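Local coordinates for protein haloacid dehalogenase-like hydrolase (Salmonella enterica subsp. enterica serovar Typhi, PDB 4EZE) that probably hydrolyses O-phosphoserine to serine and phosphate with the help of magnesium, the last step of serine biosynthesis, as a SerB-type HAD-family phosphatase, at residues Q32-F37 and A68-T73; A140-A145 and T157-M162; N108-F113 and E263-C268; F222-E227 and L239-A244; Y86-S91 and H298-Y303. One frame throughout, in Å; residues are numbered along the deposited sequence.

Interaction 1: residues Q32-F37 and A68-T73; sequences QDIDTF and AYLKLT
A helix packs on an antiparallel sheet here: Ile34 and Phe37, one turn apart at the start of helix 34-45, lie against Ala68 and Leu70 of strand 67-75. Ile34 reaches the strand with two branches. Its CD1 methyl lies 3.8 Å from Ala68 CB, and its CG2 methyl lies 4.1 Å from Leu70 CD1, the two side chains passing each other in opposite directions. The other leucine methyl, CD2, meets the Phe37 ring at its edge, near the ring plane, 3.9 Å from Phe37 CD2. Leu70 can touch both helix residues because its CG stands trans to the backbone N (chi1 -176°), which spreads the two methyls toward the helix. The strand runs between strands 23-29 and 56-62 of a four-stranded sheet. The helix lies on the Leu70 face, while Tyr69 turns to the other face and bonds through OH to the C-terminal carboxylate of Leu317. The first turn of the helix is fixed by Asp33 at the N-cap. Its OD2 accepts from Thr36 N at 2.9 Å through the anti lone pair, nearly straight at 168°, and also takes the Thr36 hydroxyl from above the carboxylate plane. Phe96, outside the two segments, meets the Phe37 ring edge-to-face.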
# COMPACT_ATOMS: atom_id res chain seq x y z
N GLN A 32 15.77 -9.61 14.84
CA GLN A 32 17.07 -9.81 15.48
C GLN A 32 17.06 -9.22 16.88
O GLN A 32 16.42 -8.20 17.12
CB GLN A 32 18.19 -9.20 14.61
CG GLN A 32 19.53 -9.08 15.34
CD GLN A 32 20.77 -9.01 14.44
OE1 GLN A 32 21.80 -9.59 14.78
NE2 GLN A 32 20.69 -8.28 13.31
N ASP A 33 17.72 -9.90 17.83
CA ASP A 33 17.88 -9.36 19.18
C ASP A 33 18.22 -7.87 19.03
O ASP A 33 19.15 -7.50 18.31
CB ASP A 33 19.01 -10.11 19.91
CG ASP A 33 19.35 -9.51 21.28
OD1 ASP A 33 18.72 -9.91 22.29
OD2 ASP A 33 20.27 -8.66 21.36
N ILE A 34 17.47 -7.00 19.69
CA ILE A 34 17.67 -5.56 19.49
C ILE A 34 19.03 -5.00 19.94
O ILE A 34 19.59 -4.10 19.29
CB ILE A 34 16.50 -4.74 20.07
CG1 ILE A 34 15.22 -5.07 19.29
CG2 ILE A 34 16.78 -3.24 19.96
CD1 ILE A 34 13.99 -4.35 19.80
N ASP A 35 19.60 -5.55 21.00
CA ASP A 35 20.93 -5.12 21.41
C ASP A 35 22.00 -5.55 20.41
O ASP A 35 22.86 -4.75 20.03
CB ASP A 35 21.24 -5.66 22.80
CG ASP A 35 20.35 -5.04 23.85
OD1 ASP A 35 19.96 -5.78 24.78
OD2 ASP A 35 20.03 -3.82 23.75
N THR A 36 21.92 -6.80 19.96
CA THR A 36 22.81 -7.27 18.90
C THR A 36 22.68 -6.37 17.67
O THR A 36 23.66 -6.07 17.00
CB THR A 36 22.49 -8.71 18.48
OG1 THR A 36 22.40 -9.53 19.65
CG2 THR A 36 23.56 -9.26 17.55
N PHE A 37 21.45 -5.96 17.38
CA PHE A 37 21.20 -5.22 16.15
C PHE A 37 21.72 -3.79 16.28
O PHE A 37 22.24 -3.20 15.34
CB PHE A 37 19.70 -5.22 15.84
CG PHE A 37 19.31 -4.33 14.69
CD1 PHE A 37 19.48 -4.75 13.38
CD2 PHE A 37 18.77 -3.08 14.92
CE1 PHE A 37 19.13 -3.92 12.33
CE2 PHE A 37 18.41 -2.24 13.86
CZ PHE A 37 18.59 -2.68 12.56
N ALA A 68 8.38 -4.28 19.47
CA ALA A 68 9.55 -3.64 20.05
C ALA A 68 10.40 -3.11 18.90
O ALA A 68 10.65 -3.83 17.94
CB ALA A 68 10.33 -4.64 20.88
N TYR A 69 10.83 -1.86 18.98
CA TYR A 69 11.67 -1.27 17.94
C TYR A 69 12.87 -0.50 18.48
O TYR A 69 12.97 -0.22 19.68
CB TYR A 69 10.86 -0.33 17.07
CG TYR A 69 10.25 0.78 17.87
CD1 TYR A 69 9.16 0.53 18.69
CD2 TYR A 69 10.77 2.07 17.83
CE1 TYR A 69 8.58 1.53 19.43
CE2 TYR A 69 10.21 3.09 18.57
CZ TYR A 69 9.12 2.81 19.38
OH TYR A 69 8.53 3.79 20.15
N LEU A 70 13.77 -0.12 17.58
CA LEU A 70 14.94 0.68 17.91
C LEU A 70 14.75 2.07 17.32
O LEU A 70 14.47 2.21 16.14
CB LEU A 70 16.21 0.06 17.35
CG LEU A 70 17.50 0.79 17.74
CD1 LEU A 70 17.83 0.63 19.22
CD2 LEU A 70 18.65 0.28 16.89
N LYS A 71 14.88 3.10 18.14
CA LYS A 71 14.69 4.46 17.64
C LYS A 71 16.04 5.19 17.61
O LYS A 71 16.80 5.15 18.55
CB LYS A 71 13.66 5.21 18.48
CG LYS A 71 13.45 6.66 18.05
CD LYS A 71 12.41 7.34 18.94
CE LYS A 71 12.34 8.84 18.73
NZ LYS A 71 11.51 9.43 19.83
N LEU A 72 16.34 5.83 16.50
CA LEU A 72 17.63 6.47 16.38
C LEU A 72 17.39 7.92 16.07
O LEU A 72 16.63 8.25 15.15
CB LEU A 72 18.47 5.83 15.25
CG LEU A 72 19.59 6.74 14.73
CD1 LEU A 72 20.66 6.93 15.80
CD2 LEU A 72 20.22 6.21 13.45
N THR A 73 18.02 8.81 16.84
CA THR A 73 17.95 10.23 16.53
C THR A 73 19.32 10.68 16.11
O THR A 73 20.32 10.39 16.76
CB THR A 73 17.45 11.04 17.72
OG1 THR A 73 16.20 10.49 18.17
CG2 THR A 73 17.23 12.47 17.31

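Interaction 2: residues A140-A145 and T157-M162; sequences AITQQA and TRRIGM
Ile141 is the apolar centre of this contact, its side chain directed from helix 135-146 at Arg158, Arg159 and Met162. The carbon contacts fall on two branches. Ile141 CG2 rests on the aliphatic start of both arginines, 3.8 Å from Arg159 CG and 3.9 Å from Arg158 CB. The other branch ends in CD1, which lies 3.8 Å from Met162 CG. With CG1 beside the backbone N and CG2 trans to it (chi1 -65°), the isoleucine sends one methyl to the arginine stems and the other to the methionine. The short helical segments run antiparallel, 173° between their directions and their axes 10.1 Å apart at closest approach, as two arms of a helical hairpin, consistent with the helical cap of SerB-type HAD phosphatases; the residues at closest backbone approach are Ile141 and Arg159. No hydrogen bond joins the two segments. At the margin Thr142 OG1 lies 4.1 Å from Arg159 CD, a van der Waals approach oblique to the guanidinium. That hydroxyl bonds weakly to Ile138 O in its own helix. The Arg159 chain bends at chi3 (-67°), turning the guanidinium away from Ile141, and NE bonds to Ser155 OG one turn earlier. The Arg159 side chain lies about 7 Å from that of Asp116, the predicted proton donor. Met162 also packs on Met134 and Gln137.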
# COMPACT_ATOMS: atom_id res chain seq x y z
N ALA A 140 -2.38 -14.72 -20.03
CA ALA A 140 -1.77 -14.36 -21.32
C ALA A 140 -1.99 -12.90 -21.68
O ALA A 140 -1.11 -12.24 -22.24
CB ALA A 140 -2.29 -15.25 -22.45
N ILE A 141 -3.18 -12.40 -21.37
CA ILE A 141 -3.47 -11.00 -21.61
C ILE A 141 -2.48 -10.21 -20.76
O ILE A 141 -1.89 -9.24 -21.24
CB ILE A 141 -4.93 -10.67 -21.24
CG1 ILE A 141 -5.88 -11.42 -22.19
CG2 ILE A 141 -5.18 -9.15 -21.26
CD1 ILE A 141 -7.06 -12.08 -21.51
N THR A 142 -2.28 -10.64 -19.52
CA THR A 142 -1.31 -10.00 -18.64
C THR A 142 0.06 -10.02 -19.30
O THR A 142 0.79 -9.04 -19.26
CB THR A 142 -1.21 -10.68 -17.26
OG1 THR A 142 -2.49 -10.66 -16.62
CG2 THR A 142 -0.21 -9.95 -16.39
N GLN A 143 0.40 -11.17 -19.89
CA GLN A 143 1.60 -11.32 -20.69
C GLN A 143 1.76 -10.17 -21.65
O GLN A 143 2.73 -9.42 -21.58
CB GLN A 143 1.52 -12.59 -21.52
CG GLN A 143 1.12 -13.83 -20.75
CD GLN A 143 2.16 -14.22 -19.73
OE1 GLN A 143 2.54 -13.41 -18.88
NE2 GLN A 143 2.65 -15.46 -19.82
N GLN A 144 0.79 -9.97 -22.53
CA GLN A 144 0.95 -8.95 -23.56
C GLN A 144 1.15 -7.55 -22.99
O GLN A 144 1.99 -6.80 -23.48
CB GLN A 144 -0.25 -8.95 -24.50
CG GLN A 144 -0.68 -10.32 -24.95
CD GLN A 144 -1.77 -10.26 -26.00
OE1 GLN A 144 -1.86 -9.30 -26.76
NE2 GLN A 144 -2.61 -11.29 -26.04
N ALA A 145 0.38 -7.18 -21.98
CA ALA A 145 0.51 -5.85 -21.43
C ALA A 145 1.86 -5.59 -20.77
O ALA A 145 2.46 -4.54 -20.97
CB ALA A 145 -0.61 -5.57 -20.44
N THR A 157 -9.85 -4.18 -20.09
CA THR A 157 -11.08 -4.46 -20.83
C THR A 157 -11.10 -5.91 -21.29
O THR A 157 -12.10 -6.62 -21.14
CB THR A 157 -11.26 -3.51 -22.04
OG1 THR A 157 -9.99 -3.30 -22.67
CG2 THR A 157 -11.77 -2.15 -21.61
N ARG A 158 -9.99 -6.35 -21.88
CA ARG A 158 -9.87 -7.74 -22.35
C ARG A 158 -10.16 -8.76 -21.27
O ARG A 158 -10.94 -9.69 -21.48
CB ARG A 158 -8.48 -8.00 -22.92
CG ARG A 158 -8.42 -7.96 -24.43
CD ARG A 158 -6.98 -7.93 -24.92
NE ARG A 158 -6.87 -8.32 -26.32
CZ ARG A 158 -7.32 -7.60 -27.34
NH1 ARG A 158 -7.93 -6.44 -27.12
NH2 ARG A 158 -7.18 -8.04 -28.58
N ARG A 159 -9.53 -8.60 -20.11
CA ARG A 159 -9.75 -9.54 -19.02
C ARG A 159 -11.19 -9.53 -18.53
O ARG A 159 -11.76 -10.58 -18.23
CB ARG A 159 -8.77 -9.29 -17.88
CG ARG A 159 -7.35 -9.72 -18.25
CD ARG A 159 -6.33 -9.47 -17.14
NE ARG A 159 -6.14 -8.05 -16.94
CZ ARG A 159 -6.32 -7.43 -15.78
NH1 ARG A 159 -6.64 -8.13 -14.70
NH2 ARG A 159 -6.14 -6.12 -15.70
N ILE A 160 -11.77 -8.33 -18.45
CA ILE A 160 -13.16 -8.23 -18.05
C ILE A 160 -14.06 -8.87 -19.12
O ILE A 160 -15.04 -9.55 -18.79
CB ILE A 160 -13.58 -6.76 -17.85
CG1 ILE A 160 -12.96 -6.23 -16.56
CG2 ILE A 160 -15.10 -6.62 -17.86
CD1 ILE A 160 -13.00 -7.18 -15.39
N GLY A 161 -13.70 -8.67 -20.39
CA GLY A 161 -14.44 -9.28 -21.50
C GLY A 161 -14.47 -10.80 -21.40
O GLY A 161 -15.43 -11.43 -21.84
N MET A 162 -13.42 -11.37 -20.82
CA MET A 162 -13.28 -12.83 -20.71
C MET A 162 -14.21 -13.36 -19.66
O MET A 162 -14.45 -14.56 -19.59
CB MET A 162 -11.87 -13.24 -20.31
CG MET A 162 -10.78 -12.98 -21.36
SD MET A 162 -10.83 -14.20 -22.68
CE MET A 162 -10.70 -15.72 -21.74

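Interaction 3: residues N108-F113 and E263-C268; sequences NGIIAF and ENIIAC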
# COMPACT_ATOMS: atom_id res chain seq x y z
N ASN A 108 -4.53 13.83 10.90
CA ASN A 108 -5.94 14.07 10.51
C ASN A 108 -6.10 14.08 9.01
O ASN A 108 -6.71 14.99 8.45
CB ASN A 108 -6.47 15.37 11.10
CG ASN A 108 -6.25 15.45 12.60
OD1 ASN A 108 -5.45 16.26 13.08
ND2 ASN A 108 -6.94 14.59 13.34
N GLY A 109 -5.54 13.07 8.35
CA GLY A 109 -5.51 13.05 6.90
C GLY A 109 -6.26 11.89 6.30
O GLY A 109 -7.27 11.41 6.84
N ILE A 110 -5.75 11.43 5.16
CA ILE A 110 -6.29 10.27 4.49
C ILE A 110 -5.21 9.20 4.39
O ILE A 110 -4.05 9.51 4.17
CB ILE A 110 -6.66 10.58 3.03
CG1 ILE A 110 -7.51 11.83 2.95
CG2 ILE A 110 -7.40 9.39 2.43
CD1 ILE A 110 -7.58 12.40 1.55
N ILE A 111 -5.60 7.95 4.52
CA ILE A 111 -4.71 6.87 4.15
C ILE A 111 -5.44 6.11 3.09
O ILE A 111 -6.50 5.54 3.37
CB ILE A 111 -4.42 5.94 5.33
CG1 ILE A 111 -3.97 6.73 6.54
CG2 ILE A 111 -3.33 4.94 4.98
CD1 ILE A 111 -3.08 5.93 7.46
N ALA A 112 -4.89 6.11 1.87
CA ALA A 112 -5.47 5.38 0.74
C ALA A 112 -4.70 4.06 0.54
O ALA A 112 -3.47 4.03 0.66
CB ALA A 112 -5.38 6.22 -0.53
N PHE A 113 -5.43 3.00 0.21
CA PHE A 113 -4.82 1.69 -0.12
C PHE A 113 -5.22 1.22 -1.52
O PHE A 113 -6.39 1.25 -1.86
CB PHE A 113 -5.31 0.62 0.83
CG PHE A 113 -4.91 0.83 2.26
CD1 PHE A 113 -3.72 0.31 2.73
CD2 PHE A 113 -5.75 1.50 3.13
CE1 PHE A 113 -3.36 0.47 4.05
CE2 PHE A 113 -5.40 1.67 4.46
CZ PHE A 113 -4.20 1.14 4.92
N GLU A 263 0.55 16.95 2.56
CA GLU A 263 1.49 16.33 3.46
C GLU A 263 0.74 15.42 4.42
O GLU A 263 1.35 14.71 5.21
CB GLU A 263 2.36 17.35 4.22
CG GLU A 263 1.63 18.22 5.24
CD GLU A 263 1.52 19.69 4.82
OE1 GLU A 263 0.84 19.99 3.81
OE2 GLU A 263 2.12 20.54 5.51
N ASN A 264 -0.58 15.45 4.39
CA ASN A 264 -1.32 14.64 5.36
C ASN A 264 -1.96 13.45 4.68
O ASN A 264 -2.81 12.74 5.26
CB ASN A 264 -2.36 15.48 6.08
CG ASN A 264 -1.74 16.49 7.01
OD1 ASN A 264 -0.92 16.14 7.84
ND2 ASN A 264 -2.12 17.74 6.85
N ILE A 265 -1.58 13.26 3.42
CA ILE A 265 -2.06 12.12 2.64
C ILE A 265 -1.05 10.98 2.66
O ILE A 265 0.08 11.11 2.18
CB ILE A 265 -2.29 12.53 1.19
CG1 ILE A 265 -3.35 13.62 1.11
CG2 ILE A 265 -2.72 11.34 0.33
CD1 ILE A 265 -3.58 14.10 -0.30
N ILE A 266 -1.46 9.85 3.23
CA ILE A 266 -0.71 8.61 3.12
C ILE A 266 -1.40 7.67 2.09
O ILE A 266 -2.62 7.44 2.16
CB ILE A 266 -0.64 7.93 4.49
CG1 ILE A 266 0.13 8.78 5.50
CG2 ILE A 266 -0.05 6.54 4.39
CD1 ILE A 266 -0.16 8.37 6.92
N ALA A 267 -0.63 7.15 1.13
CA ALA A 267 -1.10 6.17 0.14
C ALA A 267 -0.16 4.96 0.14
O ALA A 267 1.05 5.13 0.27
CB ALA A 267 -1.12 6.79 -1.25
N CYS A 268 -0.72 3.76 0.01
CA CYS A 268 0.07 2.51 0.05
C CYS A 268 -0.23 1.70 -1.20
O CYS A 268 -1.38 1.60 -1.61
CB CYS A 268 -0.38 1.64 1.23
SG CYS A 268 -0.39 2.45 2.84
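Ile110 and Ala112 of strand 110-113 exchange backbone hydrogen bonds with strand 265-269, the two running parallel in register from Ile110 beside Ile265 to Phe113 beside Cys268. Four bonds join them: Ile110 N gives to Asn264 O, Ile266 N to Ile110 O, Ala112 N to Ile266 O and Cys268 N to Ala112 O. The bond from Ile110 N to Asn264 O, at the entry to the pairing, is the longest at 3.2 Å and the least straight (142°); that from Ala112 N to Ile266 O is the shortest at 2.6 Å. On one face Ile111 and Ile266 lie side by side and point the same way, their CG2 methyls 3.7 Å apart and their CD1 methyls 3.8 Å apart. Farther along that face Cys268 SG makes a sulfur-aromatic contact with Phe113, 3.8 Å from CE1 and oblique to the ring. These are central strands of the parallel sheet of the Rossmann-like HAD fold, and strand 110-113 leads straight into Asp114, the predicted nucleophile, which binds the sodium ion with Asp116 and Asp270. On the face of Ile110 and Ile265, Ala112 and Ala267 lie side by side, CB to CB 4.4 Å, and helix 244-258 covers this side through Leu251 and Ala255. Across the sheet, Leu184 and Ile191 of helix 184-193 back Phe113 and Ile111. Phe306 and Phe119 meet the Phe113 ring edge-to-face, and Asn264 OD1 accepts from Ala107 N.

Interaction 4: residues F222-E227 and L239-A244; sequences FSNTVE and LPIMNA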
# COMPACT_ATOMS: atom_id res chain seq x y z
N PHE A 222 -13.18 3.40 -4.24
CA PHE A 222 -13.35 3.85 -5.61
C PHE A 222 -12.65 2.82 -6.47
O PHE A 222 -11.55 2.42 -6.14
CB PHE A 222 -12.61 5.18 -5.82
CG PHE A 222 -13.09 6.29 -4.95
CD1 PHE A 222 -14.22 7.03 -5.31
CD2 PHE A 222 -12.42 6.61 -3.78
CE1 PHE A 222 -14.67 8.06 -4.50
CE2 PHE A 222 -12.88 7.64 -2.96
CZ PHE A 222 -14.00 8.37 -3.33
N SER A 223 -13.24 2.41 -7.58
CA SER A 223 -12.50 1.60 -8.55
C SER A 223 -13.17 1.69 -9.90
O SER A 223 -14.00 2.60 -10.13
CB SER A 223 -12.42 0.14 -8.07
OG SER A 223 -13.72 -0.43 -8.01
N ASN A 224 -12.82 0.78 -10.80
CA ASN A 224 -13.58 0.67 -12.05
C ASN A 224 -14.95 0.11 -11.75
O ASN A 224 -15.14 -0.57 -10.74
CB ASN A 224 -12.90 -0.26 -13.03
CG ASN A 224 -11.75 0.39 -13.73
OD1 ASN A 224 -11.95 1.35 -14.47
ND2 ASN A 224 -10.55 -0.15 -13.55
N THR A 225 -15.91 0.39 -12.61
CA THR A 225 -17.24 -0.12 -12.39
C THR A 225 -17.62 -0.99 -13.57
O THR A 225 -17.55 -0.55 -14.72
CB THR A 225 -18.28 1.00 -12.19
OG1 THR A 225 -17.70 2.07 -11.42
CG2 THR A 225 -19.51 0.48 -11.45
N VAL A 226 -17.99 -2.24 -13.29
CA VAL A 226 -18.50 -3.12 -14.35
C VAL A 226 -19.90 -3.54 -13.98
O VAL A 226 -20.12 -4.13 -12.92
CB VAL A 226 -17.60 -4.33 -14.54
CG1 VAL A 226 -18.14 -5.21 -15.68
CG2 VAL A 226 -16.18 -3.85 -14.84
N GLU A 227 -20.87 -3.18 -14.83
CA GLU A 227 -22.26 -3.37 -14.49
C GLU A 227 -22.59 -4.85 -14.38
O GLU A 227 -22.06 -5.68 -15.11
CB GLU A 227 -23.17 -2.74 -15.54
CG GLU A 227 -24.64 -2.99 -15.28
CD GLU A 227 -25.51 -2.75 -16.51
OE1 GLU A 227 -24.98 -2.69 -17.64
OE2 GLU A 227 -26.74 -2.63 -16.34
N LEU A 239 -16.85 4.39 -18.24
CA LEU A 239 -15.72 5.22 -18.74
C LEU A 239 -15.75 6.63 -18.16
O LEU A 239 -16.83 7.17 -17.91
CB LEU A 239 -15.76 5.34 -20.26
CG LEU A 239 -16.01 4.04 -21.00
CD1 LEU A 239 -16.05 4.36 -22.48
CD2 LEU A 239 -14.96 2.98 -20.63
N PRO A 240 -14.58 7.25 -17.95
CA PRO A 240 -13.22 6.79 -18.27
C PRO A 240 -12.74 5.74 -17.25
O PRO A 240 -13.17 5.75 -16.10
CB PRO A 240 -12.39 8.06 -18.12
CG PRO A 240 -13.08 8.81 -16.99
CD PRO A 240 -14.55 8.46 -17.09
N ILE A 241 -11.86 4.85 -17.69
CA ILE A 241 -11.42 3.72 -16.86
C ILE A 241 -10.46 4.22 -15.80
O ILE A 241 -9.70 5.15 -16.06
CB ILE A 241 -10.77 2.62 -17.73
CG1 ILE A 241 -11.87 1.81 -18.44
CG2 ILE A 241 -9.87 1.71 -16.92
CD1 ILE A 241 -11.48 1.37 -19.83
N MET A 242 -10.49 3.60 -14.62
CA MET A 242 -9.62 3.97 -13.52
C MET A 242 -8.21 3.44 -13.75
O MET A 242 -7.85 2.40 -13.23
CB MET A 242 -10.17 3.40 -12.20
CG MET A 242 -9.37 3.78 -10.96
SD MET A 242 -9.68 5.46 -10.32
CE MET A 242 -11.06 5.14 -9.21
N ASN A 243 -7.43 4.15 -14.55
CA ASN A 243 -6.03 3.77 -14.76
C ASN A 243 -5.18 4.45 -13.71
O ASN A 243 -5.70 4.94 -12.70
CB ASN A 243 -5.56 4.15 -16.17
CG ASN A 243 -5.72 5.63 -16.46
OD1 ASN A 243 -5.95 6.45 -15.56
ND2 ASN A 243 -5.58 5.99 -17.73
N ALA A 244 -3.86 4.50 -13.97
CA ALA A 244 -2.90 4.94 -12.97
C ALA A 244 -3.09 6.43 -12.68
O ALA A 244 -3.20 6.85 -11.53
CB ALA A 244 -1.47 4.64 -13.42
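Asn224 turns its amide across the backbone of Met242 and takes the Met242 N-H on OD1. This is the one hydrogen bond between the segments, short at 2.7 Å and nearly straight at 166°, although the donor stands 33° out of the plane of the side-chain carbonyl. The same oxygen, Asn224 OD1, also meets Ile241, 3.2 Å from its CG2 methyl. The other end of the amide is held too: ND2 donates to Gly203 O, and bonds at both ends should fix which way the amide is flipped. Met242 folds back over the strand. With CG trans to the backbone N (chi1 -178°) and bends at both later torsions, its CE methyl comes to 3.7 Å from Phe222 CB and 3.9 Å from Ser223 N, next to the strand backbone. Met242 is also the centre of an inverse gamma turn, after which Asn243 caps helix 244-258 by accepting from Asn246 N. The contact thus ties strand 220-224, an outermost strand of the parallel sheet, to the lead-in of helix 244-258. Phe222 and Met242 both reach Thr250 of that helix, while Asn224 touches Phe156 and Ile241 touches Asn153 on helix 152-161.

Interaction 5: residues Y86-S91 and H298-Y303; sequences YLRELS and HHQINY
Arg88 lays its guanidinium over the side-chain amide of Gln300, the two planes only 12° apart, with Gln300 OE1 3.2 Å above the guanidinium plane and offset toward its rim. This is a stack and not a hydrogen bond; OE1 instead takes a 2.8 Å, nearly straight bond from Asn302 ND2, in the plane of both amides, while Gln300 NE2 donates to Ile297 O. The arginine chain bends at chi2 (57°) and chi3 (68°) as it leaves helix 81-93, which brings the flat group over the glutamine. Its edge is used for bonding: NH2 reaches His298 O at 2.7 Å, a weak bond because of its angle, and NE donates to Tyr84 OH. Two waters also lie in the guanidinium plane. One links NH2 to Gln300 N, accepting from both, and another accepts from NH1 and lies 2.7 Å from Gln300 O. A third water accepts from Asn302 ND2 and weakly from Arg88 NH1, and donates to Ser91 OG, whose own proton goes to Arg88 O. Helix 81-93 thus meets edge strand 299-301 in a partly buried polar seam, where carbonyl, hydroxyl and water oxygens probably stabilise the arginine's positive charge.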
# COMPACT_ATOMS: atom_id res chain seq x y z
N TYR A 86 22.23 3.46 1.08
CA TYR A 86 22.99 2.50 1.87
C TYR A 86 22.14 1.86 2.98
O TYR A 86 22.22 0.65 3.23
CB TYR A 86 24.27 3.15 2.43
CG TYR A 86 25.17 2.22 3.25
CD1 TYR A 86 25.89 1.21 2.64
CD2 TYR A 86 25.29 2.36 4.64
CE1 TYR A 86 26.71 0.36 3.37
CE2 TYR A 86 26.11 1.51 5.38
CZ TYR A 86 26.82 0.52 4.74
OH TYR A 86 27.64 -0.35 5.43
N LEU A 87 21.31 2.65 3.65
CA LEU A 87 20.46 2.08 4.70
C LEU A 87 19.53 0.99 4.09
O LEU A 87 19.45 -0.15 4.57
CB LEU A 87 19.67 3.20 5.38
CG LEU A 87 19.02 2.84 6.72
CD1 LEU A 87 19.99 2.16 7.66
CD2 LEU A 87 18.43 4.07 7.38
N ARG A 88 18.88 1.36 3.00
CA ARG A 88 17.99 0.48 2.26
C ARG A 88 18.67 -0.80 1.83
O ARG A 88 18.16 -1.88 2.08
CB ARG A 88 17.43 1.20 1.03
CG ARG A 88 16.48 0.32 0.19
CD ARG A 88 15.31 -0.19 1.05
NE ARG A 88 14.40 0.89 1.45
CZ ARG A 88 13.57 0.88 2.50
NH1 ARG A 88 13.51 -0.17 3.34
NH2 ARG A 88 12.79 1.94 2.72
N GLU A 89 19.83 -0.70 1.20
CA GLU A 89 20.53 -1.91 0.76
C GLU A 89 20.83 -2.81 1.96
O GLU A 89 20.74 -4.04 1.90
CB GLU A 89 21.83 -1.53 0.05
CG GLU A 89 22.91 -2.62 0.10
CD GLU A 89 24.26 -2.13 -0.42
OE1 GLU A 89 24.29 -1.42 -1.45
OE2 GLU A 89 25.30 -2.46 0.19
N LEU A 90 21.20 -2.17 3.05
CA LEU A 90 21.54 -2.85 4.29
C LEU A 90 20.32 -3.52 4.88
O LEU A 90 20.42 -4.56 5.54
CB LEU A 90 22.07 -1.82 5.27
CG LEU A 90 22.79 -2.31 6.51
CD1 LEU A 90 23.91 -3.26 6.11
CD2 LEU A 90 23.36 -1.10 7.21
N SER A 91 19.16 -2.91 4.67
CA SER A 91 17.96 -3.43 5.31
C SER A 91 17.55 -4.65 4.54
O SER A 91 16.90 -5.54 5.08
CB SER A 91 16.84 -2.40 5.27
OG SER A 91 16.28 -2.28 3.97
N HIS A 298 10.53 5.42 -1.20
CA HIS A 298 11.54 5.18 -0.17
C HIS A 298 11.00 4.83 1.21
O HIS A 298 11.75 4.35 2.07
CB HIS A 298 12.46 6.40 -0.11
CG HIS A 298 13.18 6.64 -1.40
ND1 HIS A 298 14.12 7.64 -1.55
CD2 HIS A 298 13.12 6.00 -2.58
CE1 HIS A 298 14.59 7.61 -2.78
NE2 HIS A 298 13.99 6.63 -3.43
N HIS A 299 9.71 5.04 1.41
CA HIS A 299 9.03 4.42 2.57
C HIS A 299 8.56 3.04 2.12
O HIS A 299 7.87 2.92 1.11
CB HIS A 299 7.82 5.25 2.98
CG HIS A 299 8.15 6.58 3.58
ND1 HIS A 299 8.99 6.71 4.66
CD2 HIS A 299 7.70 7.82 3.29
CE1 HIS A 299 9.06 7.99 5.01
NE2 HIS A 299 8.29 8.69 4.19
N GLN A 300 8.93 1.99 2.86
CA GLN A 300 8.58 0.64 2.43
C GLN A 300 8.27 -0.26 3.60
O GLN A 300 8.86 -0.15 4.69
CB GLN A 300 9.73 -0.01 1.63
CG GLN A 300 10.22 0.78 0.41
CD GLN A 300 11.47 0.17 -0.20
OE1 GLN A 300 11.90 -0.91 0.22
NE2 GLN A 300 12.08 0.87 -1.17
N ILE A 301 7.37 -1.19 3.35
CA ILE A 301 7.28 -2.31 4.25
C ILE A 301 7.63 -3.57 3.48
O ILE A 301 6.96 -3.94 2.51
CB ILE A 301 5.89 -2.42 4.87
CG1 ILE A 301 5.59 -1.16 5.66
CG2 ILE A 301 5.84 -3.62 5.82
CD1 ILE A 301 4.12 -1.01 6.03
N ASN A 302 8.68 -4.25 3.92
CA ASN A 302 9.17 -5.41 3.21
C ASN A 302 9.11 -6.69 3.99
O ASN A 302 8.99 -7.74 3.40
CB ASN A 302 10.62 -5.18 2.74
CG ASN A 302 10.71 -4.05 1.75
OD1 ASN A 302 9.86 -3.96 0.88
ND2 ASN A 302 11.72 -3.16 1.88
N TYR A 303 9.21 -6.61 5.32
CA TYR A 303 9.26 -7.85 6.13
C TYR A 303 8.26 -7.91 7.29
O TYR A 303 8.35 -8.81 8.11
CB TYR A 303 10.67 -8.08 6.70
CG TYR A 303 11.74 -8.06 5.64
CD1 TYR A 303 11.99 -9.17 4.84
CD2 TYR A 303 12.50 -6.92 5.45
CE1 TYR A 303 12.95 -9.12 3.84
CE2 TYR A 303 13.47 -6.87 4.48
CZ TYR A 303 13.70 -7.96 3.68
OH TYR A 303 14.69 -7.83 2.72
O HOH W 1 13.47 -3.22 3.98
O HOH W 2 11.41 -0.81 5.42
O HOH W 3 10.96 2.70 4.78

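In the fold
Interactions 3, 4 and 5 share the six-stranded parallel sheet: interaction 3 lies at its middle, while interactions 4 and 5 sit at its two outer strands, their centres 32 Å apart. Interaction 5 connects the sheet to helix 81-93 of the N-terminal part, where interaction 1, 15 Å away between centres, packs a helix on the separate antiparallel sheet. Interactions 2 and 4 touch, through Thr157 CG2 and Ile241 CD1 (4.0 Å) and through Ile160 and Val226. The sodium ion bound by Asp114, Asp116 and Asp270 is about 9 Å from the side chain of Phe113 (interaction 3), about 10 Å from that of Arg159 (interaction 2) and about 11 Å from that of Ser223 (interaction 4).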